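Local coordinates for hypothetical protein EF2904 (Enterococcus faecalis, PDB 2AZ4) that binds zinc in a metallo-beta-lactamase fold and is probably a hydrolase, possibly an RNA-binding exonuclease, although its actual function has not been established, at residues I256-Y261 with R277-E282; D319-L322 with D327-W330; Q242-L247 with A269-K274; L281-A286 with P308-A313. One frame throughout, in Å; residues are numbered along the deposited sequence.

How the contacts relate
All four contacts lie in the alpha/beta part of the chain built on the six-stranded parallel sheet, away from the zinc site. Contacts 1 and 4 are buried; contacts 2 and 3 are partly buried. Contact 1 spans two strands separated by strand 328-331, which contact 2 uses. Leu329 of that strand reaches Leu244 and Ile271 of contact 3, on the face opposite to the tryptophan of contact 2. Contact 4 continues from strand 278-282 into a helix. The chemistry differs with place. Contact 1 sets a guanidinium on isoleucine and a phenylalanine ring against valine and leucine, contact 2 lays leucine on indole, contact 3 adds charged groups at its edge, and contact 4 sets one leucine against a capped helix start.

Contact 1 (I256-Y261 with R277-E282); sequences ITFNGY and RTVVLE
Ile256 begins strand 256-260 and Arg277 comes just before strand 278-282; the two segments run roughly the same way, with end-to-end directions 38° apart. Their CA atoms are 9.5 Å from each other. The gap is wide because strand 328-331 lies between strands 256-260 and 278-282 in the parallel sheet. Helix 265-274 links strands 256-260 and 278-282, which makes a beta-alpha-beta crossover. The contact is therefore made by side chains alone. Arg277 has an extended chain from CG to NE, and this carries its guanidinium to the first strand. Ile256 crosses it at about a right angle. Ile256 CD1 sits over one face of the guanidinium, off its centre, 3.5 Å from Arg277 NH2. The polar rim is used in other ways. Arg277 NH2 donates to Arg254 O, and Arg277 NH1 to Tyr328 O of the intervening strand. The group is thus tied on its rim by backbone carbonyls and pressed on one face by a methyl. Further along, the Phe258 ring bridges the same gap. Its chi1 of 78° places CG between the backbone N and the carbonyl carbon. Val279 CG1 approaches obliquely, 4.4 Å from Phe258 CE2. Ile271 of the crossover helix also touches this ring. Leu281 comes to the ring edge, near its plane, with its CD2 3.6 Å from Phe258 CZ.

Contact 2 (D319-L322 with D327-W330); sequences DTLL and DYLW
Leu321 lies over one face of the Trp330 indole. Its CG is 3.7 Å from the centroid of the five-membered ring and 16° off the ring normal, a CH-pi contact. The closest carbon pair of the two side chains is Leu321 CG to Trp330 CG, at 3.6 Å. Leu321 CB lies near the bond the two rings share, and Leu321 CD2 near CE3 on the six-membered ring. Leu322 takes the far end of the indole, where its CD2 approaches CH2 of Trp330 obliquely at 3.8 Å. The other branch of Leu321 turns to the second aromatic residue. Leu321 CD1 comes within 3.9 Å of Tyr328 CD2, and these two side chains cross at about a right angle. One leucine thus touches two aromatic rings, its CG over the indole and its CD1 beside the phenol ring. The Trp330 indole is put under it by a chi1 of 60°, which sets CG between the backbone N and the carbonyl carbon.

Val280 of the neighbouring strand touches Leu321, Tyr328 and Trp330, joining the three to the sheet. Asp324, in the short link between the segments, accepts from Asp327 N and Tyr328 N and so fixes the start of the strand. Backbone bonds from Leu329 to Thr278 and Val280, and from Trp330 to Phe258, hold the strand between its two neighbours. Leu329 points the other way, to helix 237-249. Such alternation, with helices against both faces of a central parallel strand, is characteristic of a three-layer alpha/beta fold.

Contact 3 (Q242-L247 with A269-K274); sequences QHLVRL and AKIIEK
Leu244 and Ile271 form the apolar middle of a helix-helix contact in the alpha/beta fold. Helices 237-249 and 265-274 flank strand 256-260 in the chain. Their local axes approach to 10.1 Å and cross at -45°. Leu244 CD1 meets Ile271 CD1 at 4.0 Å, and Leu244 CD2 meets Ile271 CG2 at 4.1 Å. The two side chains cross at about a right angle. Both also touch Leu329 of the sheet, so this pair joins the two helices to the sheet.

Mixed contacts lie farther out. Val245 CG2 packs against the end of the second helix, 3.7 Å from Lys274 O. The aliphatic part of Lys274 crosses the end of Gln242 obliquely.

Charges gather at this outer edge. Lys274 NZ forms a salt bridge with Glu238 of the first helix, which ties the two helices together. Its ion pair with Glu273 is long, as is that of Lys270 with Glu273; together they make a loose network.

A polar link also braces the first helix along its own surface. Arg246 NH2 donates to His243 ND1 at 3.0 Å, nearly straight at 163°.

Contact 4 (L281-A286 with P308-A313); sequences LEANMA and PELNPA
Leu310 CG is set anti to the carbonyl carbon by a chi1 of -69°, and this aims the side chain at Ala283 and Ala286. The extended chi2 carries CD1 outward to Ala283, while CD2 turns to Ala286. The site is the N-terminal turn of helix 283-293, which follows directly on strand 278-282 of the parallel sheet in the alpha/beta fold. Residues 308-313 belong to the loop after strand 298-300. Leu310 CD1 is 3.9 Å from Ala283 CB and 3.7 Å from Ala283 O. Leu310 CD2 is 4.1 Å from Ala286 CB. The two alanines are three residues apart, so they stand close together on one side of the turn, and the single leucine bridges both. Tyr299 of strand 298-300 touches all three residues and closes the apolar cluster. Its hydroxyl is hydrogen-bonded to Asn311 O, which ties the loop down next to the leucine.

The helix start is fixed by Glu282 at the N-cap position. Its OE1 accepts from Met285 N at 3.1 Å, on the syn side but 35° out of the carboxylate plane. Its OE2 has two donors. Asn284 N meets it from above the carboxylate plane, and the side chain of Asn284 turns back to the syn lone pair. The helix end and these donors would probably stabilise the charged carboxylate. In the loop, Asn311 makes an Asx turn that opens the short 3-10 segment: its OD1 accepts from Ala313 N at 2.9 Å, with the donor above the carbonyl plane.

Contact 1 (I256-Y261 with R277-E282)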
loop_
_atom_site.group_PDB
_atom_site.type_symbol
_atom_site.label_atom_id
_atom_site.label_comp_id
_atom_site.label_asym_id
_atom_site.label_seq_id
_atom_site.Cartn_x
_atom_site.Cartn_y
_atom_site.Cartn_z
ATOM N N ILE A 256 10.015 26.062 5.739
ATOM C CA ILE A 256 9.763 24.939 4.814
ATOM C C ILE A 256 9.169 23.754 5.565
ATOM O O ILE A 256 9.723 23.315 6.566
ATOM C CB ILE A 256 11.036 24.456 4.096
ATOM C CG1 ILE A 256 11.801 25.650 3.489
ATOM C CG2 ILE A 256 10.654 23.410 3.010
ATOM C CD1 ILE A 256 13.145 25.266 2.881
ATOM N N THR A 257 8.064 23.231 5.046
ATOM C CA THR A 257 7.375 22.103 5.658
ATOM C C THR A 257 7.024 21.098 4.575
ATOM O O THR A 257 7.084 21.417 3.386
ATOM C CB THR A 257 6.093 22.553 6.412
ATOM O OG1 THR A 257 5.213 23.202 5.501
ATOM C CG2 THR A 257 6.437 23.531 7.529
ATOM N N PHE A 258 6.650 19.892 4.974
ATOM C CA PHE A 258 6.325 18.872 4.004
ATOM C C PHE A 258 5.374 17.876 4.636
ATOM O O PHE A 258 5.112 17.935 5.838
ATOM C CB PHE A 258 7.610 18.165 3.533
ATOM C CG PHE A 258 8.142 17.151 4.517
ATOM C CD1 PHE A 258 7.999 15.796 4.271
ATOM C CD2 PHE A 258 8.756 17.559 5.703
ATOM C CE1 PHE A 258 8.474 14.853 5.188
ATOM C CE2 PHE A 258 9.234 16.619 6.631
ATOM C CZ PHE A 258 9.098 15.277 6.367
ATOM N N ASN A 259 4.880 16.947 3.829
ATOM C CA ASN A 259 4.201 15.769 4.357
ATOM C C ASN A 259 4.320 14.637 3.361
ATOM O O ASN A 259 4.547 14.874 2.168
ATOM C CB ASN A 259 2.752 16.071 4.730
ATOM C CG ASN A 259 2.127 14.994 5.660
ATOM O OD1 ASN A 259 2.818 14.182 6.267
ATOM N ND2 ASN A 259 0.823 15.006 5.758
ATOM N N GLY A 260 4.203 13.406 3.854
ATOM C CA GLY A 260 4.268 12.246 2.992
ATOM C C GLY A 260 3.266 11.243 3.520
ATOM O O GLY A 260 2.535 11.522 4.474
ATOM N N TYR A 261 3.223 10.076 2.911
ATOM C CA TYR A 261 2.268 9.072 3.348
ATOM C C TYR A 261 3.013 8.116 4.270
ATOM O O TYR A 261 4.074 7.677 3.911
ATOM C CB TYR A 261 1.635 8.359 2.149
ATOM C CG TYR A 261 0.497 7.493 2.599
ATOM C CD1 TYR A 261 -0.729 8.067 2.964
ATOM C CD2 TYR A 261 0.660 6.117 2.739
ATOM C CE1 TYR A 261 -1.787 7.274 3.441
ATOM C CE2 TYR A 261 -0.377 5.314 3.203
ATOM C CZ TYR A 261 -1.601 5.903 3.547
ATOM O OH TYR A 261 -2.645 5.123 4.005
ATOM N N ARG A 277 18.673 20.822 6.415
ATOM C CA ARG A 277 18.065 21.277 7.682
ATOM C C ARG A 277 17.706 20.083 8.543
ATOM O O ARG A 277 17.315 19.038 8.018
ATOM C CB ARG A 277 16.770 22.065 7.439
ATOM C CG ARG A 277 16.927 23.405 6.773
ATOM C CD ARG A 277 15.571 24.034 6.641
ATOM N NE ARG A 277 15.587 25.256 5.849
ATOM C CZ ARG A 277 14.696 26.239 5.974
ATOM N NH1 ARG A 277 13.691 26.146 6.848
ATOM N NH2 ARG A 277 14.804 27.313 5.215
ATOM N N THR A 278 17.809 20.255 9.863
ATOM C CA THR A 278 17.319 19.281 10.824
ATOM C C THR A 278 15.852 18.975 10.575
ATOM O O THR A 278 15.026 19.872 10.564
ATOM C CB THR A 278 17.434 19.804 12.267
ATOM O OG1 THR A 278 18.798 20.120 12.560
ATOM C CG2 THR A 278 16.916 18.774 13.258
ATOM N N VAL A 279 15.537 17.701 10.412
ATOM C CA VAL A 279 14.167 17.257 10.191
ATOM C C VAL A 279 13.439 17.055 11.509
ATOM O O VAL A 279 14.020 16.517 12.451
ATOM C CB VAL A 279 14.140 15.934 9.389
ATOM C CG1 VAL A 279 12.712 15.464 9.155
ATOM C CG2 VAL A 279 14.854 16.132 8.048
ATOM N N VAL A 280 12.165 17.477 11.546
ATOM C CA VAL A 280 11.285 17.258 12.702
ATOM C C VAL A 280 9.985 16.627 12.203
ATOM O O VAL A 280 9.302 17.182 11.344
ATOM C CB VAL A 280 10.998 18.585 13.483
ATOM C CG1 VAL A 280 10.279 18.305 14.789
ATOM C CG2 VAL A 280 12.288 19.323 13.771
ATOM N N LEU A 281 9.645 15.468 12.729
ATOM C CA LEU A 281 8.434 14.771 12.279
ATOM C C LEU A 281 7.310 14.849 13.330
ATOM O O LEU A 281 7.570 15.081 14.516
ATOM C CB LEU A 281 8.739 13.300 11.934
ATOM C CG LEU A 281 9.754 12.938 10.820
ATOM C CD1 LEU A 281 9.886 11.422 10.545
ATOM C CD2 LEU A 281 9.437 13.658 9.509
ATOM N N GLU A 282 6.071 14.640 12.891
ATOM C CA GLU A 282 4.973 14.455 13.821
ATOM C C GLU A 282 5.307 13.204 14.630
ATOM O O GLU A 282 5.937 12.298 14.109
ATOM C CB GLU A 282 3.655 14.306 13.042
ATOM C CG GLU A 282 2.423 14.129 13.926
ATOM C CD GLU A 282 2.177 12.665 14.245
ATOM O OE1 GLU A 282 2.646 11.826 13.459
ATOM O OE2 GLU A 282 1.543 12.337 15.274
#

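Contact 2 (D319-L322 with D327-W330)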
loop_
_atom_site.group_PDB
_atom_site.type_symbol
_atom_site.label_atom_id
_atom_site.label_comp_id
_atom_site.label_asym_id
_atom_site.label_seq_id
_atom_site.Cartn_x
_atom_site.Cartn_y
_atom_site.Cartn_z
ATOM N N ASP A 319 5.057 25.348 18.960
ATOM C CA ASP A 319 5.226 26.808 19.003
ATOM C C ASP A 319 6.576 27.260 18.425
ATOM O O ASP A 319 6.648 28.259 17.704
ATOM C CB ASP A 319 5.044 27.272 20.466
ATOM C CG ASP A 319 5.121 28.771 20.631
ATOM O OD1 ASP A 319 4.341 29.485 19.953
ATOM O OD2 ASP A 319 5.962 29.243 21.441
ATOM N N THR A 320 7.641 26.514 18.738
ATOM C CA THR A 320 8.970 26.764 18.180
ATOM C C THR A 320 9.033 26.498 16.668
ATOM O O THR A 320 9.623 27.264 15.915
ATOM C CB THR A 320 10.051 25.931 18.928
ATOM O OG1 THR A 320 9.955 26.193 20.323
ATOM C CG2 THR A 320 11.468 26.280 18.461
ATOM N N LEU A 321 8.419 25.407 16.222
ATOM C CA LEU A 321 8.399 25.086 14.800
ATOM C C LEU A 321 7.746 26.182 13.980
ATOM O O LEU A 321 8.231 26.535 12.887
ATOM C CB LEU A 321 7.654 23.775 14.582
ATOM C CG LEU A 321 8.367 22.452 14.278
ATOM C CD1 LEU A 321 9.895 22.388 14.583
ATOM C CD2 LEU A 321 7.575 21.293 14.845
ATOM N N LEU A 322 6.641 26.728 14.508
ATOM C CA LEU A 322 5.887 27.742 13.795
ATOM C C LEU A 322 6.712 29.002 13.537
ATOM O O LEU A 322 6.497 29.675 12.540
ATOM C CB LEU A 322 4.593 28.084 14.537
ATOM C CG LEU A 322 3.484 27.041 14.564
ATOM C CD1 LEU A 322 2.322 27.618 15.349
ATOM C CD2 LEU A 322 3.050 26.655 13.120
ATOM N N ASP A 327 16.144 26.657 10.430
ATOM C CA ASP A 327 16.751 25.491 11.084
ATOM C C ASP A 327 16.075 24.175 10.780
ATOM O O ASP A 327 16.740 23.135 10.758
ATOM C CB ASP A 327 16.789 25.655 12.605
ATOM C CG ASP A 327 17.804 26.700 13.070
ATOM O OD1 ASP A 327 18.321 27.495 12.264
ATOM O OD2 ASP A 327 18.066 26.737 14.274
ATOM N N TYR A 328 14.759 24.198 10.574
ATOM C CA TYR A 328 14.043 22.941 10.415
ATOM C C TYR A 328 13.344 22.756 9.080
ATOM O O TYR A 328 12.840 23.714 8.484
ATOM C CB TYR A 328 13.010 22.763 11.533
ATOM C CG TYR A 328 13.619 22.889 12.898
ATOM C CD1 TYR A 328 14.474 21.898 13.391
ATOM C CD2 TYR A 328 13.339 23.994 13.701
ATOM C CE1 TYR A 328 15.058 22.014 14.649
ATOM C CE2 TYR A 328 13.908 24.126 14.967
ATOM C CZ TYR A 328 14.753 23.133 15.429
ATOM O OH TYR A 328 15.301 23.243 16.665
ATOM N N LEU A 329 13.288 21.491 8.654
ATOM C CA LEU A 329 12.309 21.050 7.699
ATOM C C LEU A 329 11.373 20.203 8.550
ATOM O O LEU A 329 11.800 19.206 9.115
ATOM C CB LEU A 329 12.961 20.206 6.596
ATOM C CG LEU A 329 11.964 19.436 5.713
ATOM C CD1 LEU A 329 11.239 20.354 4.705
ATOM C CD2 LEU A 329 12.595 18.244 5.006
ATOM N N TRP A 330 10.111 20.603 8.674
ATOM C CA TRP A 330 9.190 19.844 9.528
ATOM C C TRP A 330 7.914 19.344 8.867
ATOM O O TRP A 330 7.438 19.904 7.893
ATOM C CB TRP A 330 8.878 20.574 10.831
ATOM C CG TRP A 330 8.209 21.961 10.732
ATOM C CD1 TRP A 330 8.836 23.155 10.500
ATOM C CD2 TRP A 330 6.821 22.272 10.958
ATOM N NE1 TRP A 330 7.916 24.195 10.540
ATOM C CE2 TRP A 330 6.673 23.678 10.809
ATOM C CE3 TRP A 330 5.683 21.498 11.243
ATOM C CZ2 TRP A 330 5.427 24.329 10.953
ATOM C CZ3 TRP A 330 4.420 22.151 11.372
ATOM C CH2 TRP A 330 4.319 23.551 11.243
#

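Contact 3 (Q242-L247 with A269-K274)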
loop_
_atom_site.group_PDB
_atom_site.type_symbol
_atom_site.label_atom_id
_atom_site.label_comp_id
_atom_site.label_asym_id
_atom_site.label_seq_id
_atom_site.Cartn_x
_atom_site.Cartn_y
_atom_site.Cartn_z
ATOM N N GLN A 242 16.849 14.361 -3.808
ATOM C CA GLN A 242 17.764 15.383 -4.372
ATOM C C GLN A 242 17.035 16.681 -4.705
ATOM O O GLN A 242 17.549 17.782 -4.449
ATOM C CB GLN A 242 18.487 14.835 -5.611
ATOM C CG GLN A 242 19.394 13.606 -5.277
ATOM C CD GLN A 242 20.556 13.989 -4.388
ATOM O OE1 GLN A 242 20.739 13.432 -3.311
ATOM N NE2 GLN A 242 21.336 14.953 -4.831
ATOM N N HIS A 243 15.824 16.551 -5.248
ATOM C CA HIS A 243 14.949 17.698 -5.472
ATOM C C HIS A 243 14.591 18.402 -4.154
ATOM O O HIS A 243 14.657 19.631 -4.064
ATOM C CB HIS A 243 13.680 17.276 -6.234
ATOM C CG HIS A 243 13.841 17.259 -7.722
ATOM N ND1 HIS A 243 14.028 18.409 -8.462
ATOM C CD2 HIS A 243 13.791 16.241 -8.617
ATOM C CE1 HIS A 243 14.113 18.100 -9.745
ATOM N NE2 HIS A 243 13.967 16.793 -9.868
ATOM N N LEU A 244 14.237 17.629 -3.132
ATOM C CA LEU A 244 13.980 18.189 -1.798
ATOM C C LEU A 244 15.199 18.956 -1.265
ATOM O O LEU A 244 15.049 20.059 -0.738
ATOM C CB LEU A 244 13.561 17.098 -0.816
ATOM C CG LEU A 244 13.137 17.601 0.573
ATOM C CD1 LEU A 244 11.901 16.862 1.041
ATOM C CD2 LEU A 244 14.279 17.412 1.585
ATOM N N VAL A 245 16.394 18.374 -1.417
ATOM C CA VAL A 245 17.642 19.041 -1.034
ATOM C C VAL A 245 17.783 20.357 -1.780
ATOM O O VAL A 245 18.009 21.404 -1.158
ATOM C CB VAL A 245 18.920 18.171 -1.265
ATOM C CG1 VAL A 245 20.192 19.014 -1.002
ATOM C CG2 VAL A 245 18.928 16.926 -0.383
ATOM N N ARG A 246 17.664 20.302 -3.103
ATOM C CA ARG A 246 17.697 21.506 -3.937
ATOM C C ARG A 246 16.706 22.566 -3.425
ATOM O O ARG A 246 17.059 23.735 -3.263
ATOM C CB ARG A 246 17.370 21.183 -5.399
ATOM C CG ARG A 246 17.347 22.465 -6.309
ATOM C CD ARG A 246 16.956 22.166 -7.743
ATOM N NE ARG A 246 15.686 21.440 -7.813
ATOM C CZ ARG A 246 14.476 22.003 -7.805
ATOM N NH1 ARG A 246 14.332 23.327 -7.741
ATOM N NH2 ARG A 246 13.399 21.229 -7.856
ATOM N N LEU A 247 15.476 22.151 -3.170
ATOM C CA LEU A 247 14.464 23.087 -2.695
ATOM C C LEU A 247 14.870 23.753 -1.372
ATOM O O LEU A 247 14.583 24.938 -1.174
ATOM C CB LEU A 247 13.075 22.422 -2.582
ATOM C CG LEU A 247 12.335 22.083 -3.887
ATOM C CD1 LEU A 247 11.190 21.113 -3.621
ATOM C CD2 LEU A 247 11.811 23.326 -4.591
ATOM N N ALA A 269 12.927 8.207 6.049
ATOM C CA ALA A 269 14.316 7.861 6.370
ATOM C C ALA A 269 15.336 8.552 5.473
ATOM O O ALA A 269 16.337 9.106 5.968
ATOM C CB ALA A 269 14.510 6.328 6.379
ATOM N N LYS A 270 15.102 8.537 4.160
ATOM C CA LYS A 270 16.013 9.206 3.209
ATOM C C LYS A 270 16.038 10.708 3.355
ATOM O O LYS A 270 17.099 11.348 3.221
ATOM C CB LYS A 270 15.675 8.860 1.749
ATOM C CG LYS A 270 15.770 7.380 1.423
ATOM C CD LYS A 270 17.231 6.881 1.502
ATOM C CE LYS A 270 17.315 5.365 1.698
ATOM N NZ LYS A 270 18.659 4.823 1.294
ATOM N N ILE A 271 14.869 11.296 3.582
ATOM C CA ILE A 271 14.806 12.731 3.819
ATOM C C ILE A 271 15.672 13.099 5.038
ATOM O O ILE A 271 16.491 14.015 4.966
ATOM C CB ILE A 271 13.324 13.244 3.917
ATOM C CG1 ILE A 271 12.677 13.173 2.533
ATOM C CG2 ILE A 271 13.262 14.684 4.455
ATOM C CD1 ILE A 271 11.161 13.228 2.556
ATOM N N ILE A 272 15.489 12.378 6.141
ATOM C CA ILE A 272 16.303 12.552 7.346
ATOM C C ILE A 272 17.808 12.436 7.054
ATOM O O ILE A 272 18.615 13.235 7.554
ATOM C CB ILE A 272 15.856 11.532 8.428
ATOM C CG1 ILE A 272 14.431 11.859 8.881
ATOM C CG2 ILE A 272 16.811 11.506 9.612
ATOM C CD1 ILE A 272 13.821 10.820 9.798
ATOM N N GLU A 273 18.171 11.458 6.221
ATOM C CA GLU A 273 19.571 11.186 5.838
ATOM C C GLU A 273 20.193 12.376 5.110
ATOM O O GLU A 273 21.324 12.768 5.419
ATOM C CB GLU A 273 19.654 9.914 4.973
ATOM C CG GLU A 273 21.061 9.397 4.629
ATOM C CD GLU A 273 21.071 8.421 3.433
ATOM O OE1 GLU A 273 20.064 7.695 3.235
ATOM O OE2 GLU A 273 22.095 8.374 2.687
ATOM N N LYS A 274 19.452 12.972 4.176
ATOM C CA LYS A 274 20.039 13.931 3.245
ATOM C C LYS A 274 19.669 15.407 3.477
ATOM O O LYS A 274 20.344 16.306 2.983
ATOM C CB LYS A 274 19.704 13.512 1.808
ATOM C CG LYS A 274 20.346 12.183 1.405
ATOM C CD LYS A 274 20.703 12.158 -0.082
ATOM C CE LYS A 274 21.568 10.968 -0.417
ATOM N NZ LYS A 274 20.766 9.735 -0.675
#

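Contact 4 (L281-A286 with P308-A313)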
loop_
_atom_site.group_PDB
_atom_site.type_symbol
_atom_site.label_atom_id
_atom_site.label_comp_id
_atom_site.label_asym_id
_atom_site.label_seq_id
_atom_site.Cartn_x
_atom_site.Cartn_y
_atom_site.Cartn_z
ATOM N N LEU A 281 9.645 15.468 12.729
ATOM C CA LEU A 281 8.434 14.771 12.279
ATOM C C LEU A 281 7.310 14.849 13.330
ATOM O O LEU A 281 7.570 15.081 14.516
ATOM C CB LEU A 281 8.739 13.300 11.934
ATOM C CG LEU A 281 9.754 12.938 10.820
ATOM C CD1 LEU A 281 9.886 11.422 10.545
ATOM C CD2 LEU A 281 9.437 13.658 9.509
ATOM N N GLU A 282 6.071 14.640 12.891
ATOM C CA GLU A 282 4.973 14.455 13.821
ATOM C C GLU A 282 5.307 13.204 14.630
ATOM O O GLU A 282 5.937 12.298 14.109
ATOM C CB GLU A 282 3.655 14.306 13.042
ATOM C CG GLU A 282 2.423 14.129 13.926
ATOM C CD GLU A 282 2.177 12.665 14.245
ATOM O OE1 GLU A 282 2.646 11.826 13.459
ATOM O OE2 GLU A 282 1.543 12.337 15.274
ATOM N N ALA A 283 4.890 13.152 15.898
ATOM C CA ALA A 283 5.341 12.102 16.833
ATOM C C ALA A 283 5.084 10.654 16.413
ATOM O O ALA A 283 5.958 9.789 16.601
ATOM C CB ALA A 283 4.825 12.363 18.255
ATOM N N ASN A 284 3.909 10.385 15.851
ATOM C CA ASN A 284 3.528 9.015 15.461
ATOM C C ASN A 284 4.371 8.552 14.299
ATOM O O ASN A 284 4.711 7.377 14.207
ATOM C CB ASN A 284 2.025 8.909 15.127
ATOM C CG ASN A 284 1.136 9.066 16.370
ATOM O OD1 ASN A 284 0.993 8.147 17.159
ATOM N ND2 ASN A 284 0.547 10.233 16.536
ATOM N N MET A 285 4.735 9.478 13.415
ATOM C CA MET A 285 5.652 9.169 12.321
ATOM C C MET A 285 7.073 8.870 12.845
ATOM O O MET A 285 7.732 7.924 12.380
ATOM C CB MET A 285 5.675 10.271 11.255
ATOM C CG MET A 285 6.385 9.847 9.948
ATOM S SD MET A 285 5.495 8.528 9.041
ATOM C CE MET A 285 6.875 7.435 8.726
ATOM N N ALA A 286 7.542 9.680 13.789
ATOM C CA ALA A 286 8.815 9.432 14.456
ATOM C C ALA A 286 8.808 8.072 15.129
ATOM O O ALA A 286 9.785 7.326 15.052
ATOM C CB ALA A 286 9.113 10.536 15.482
ATOM N N PRO A 308 5.426 6.526 24.852
ATOM C CA PRO A 308 6.507 6.146 25.786
ATOM C C PRO A 308 7.873 5.861 25.135
ATOM O O PRO A 308 8.911 6.134 25.745
ATOM C CB PRO A 308 5.953 4.917 26.522
ATOM C CG PRO A 308 4.683 4.506 25.810
ATOM C CD PRO A 308 4.236 5.646 24.942
ATOM N N GLU A 309 7.858 5.356 23.902
ATOM C CA GLU A 309 9.058 4.899 23.196
ATOM C C GLU A 309 9.988 6.036 22.835
ATOM O O GLU A 309 11.188 5.849 22.717
ATOM C CB GLU A 309 8.655 4.186 21.905
ATOM C CG GLU A 309 8.123 2.773 22.101
ATOM C CD GLU A 309 6.761 2.734 22.788
ATOM O OE1 GLU A 309 5.956 3.670 22.567
ATOM O OE2 GLU A 309 6.506 1.769 23.558
ATOM N N LEU A 310 9.416 7.224 22.696
ATOM C CA LEU A 310 10.137 8.385 22.213
ATOM C C LEU A 310 10.963 8.971 23.340
ATOM O O LEU A 310 10.563 8.927 24.501
ATOM C CB LEU A 310 9.148 9.404 21.643
ATOM C CG LEU A 310 8.443 8.999 20.342
ATOM C CD1 LEU A 310 7.501 10.088 19.925
ATOM C CD2 LEU A 310 9.498 8.764 19.208
ATOM N N ASN A 311 12.140 9.459 22.988
ATOM C CA ASN A 311 12.996 10.217 23.883
ATOM C C ASN A 311 12.412 11.614 24.092
ATOM O O ASN A 311 12.349 12.412 23.139
ATOM C CB ASN A 311 14.400 10.315 23.268
ATOM C CG ASN A 311 15.407 11.036 24.169
ATOM O OD1 ASN A 311 15.041 11.679 25.140
ATOM N ND2 ASN A 311 16.685 10.931 23.826
ATOM N N PRO A 312 12.001 11.932 25.342
ATOM C CA PRO A 312 11.428 13.251 25.654
ATOM C C PRO A 312 12.335 14.414 25.259
ATOM O O PRO A 312 11.842 15.489 24.914
ATOM C CB PRO A 312 11.253 13.212 27.171
ATOM C CG PRO A 312 11.109 11.757 27.503
ATOM C CD PRO A 312 12.029 11.049 26.527
ATOM N N ALA A 313 13.642 14.202 25.289
ATOM C CA ALA A 313 14.604 15.258 24.950
ATOM C C ALA A 313 14.669 15.597 23.460
ATOM O O ALA A 313 15.322 16.563 23.058
ATOM C CB ALA A 313 15.972 14.885 25.458
#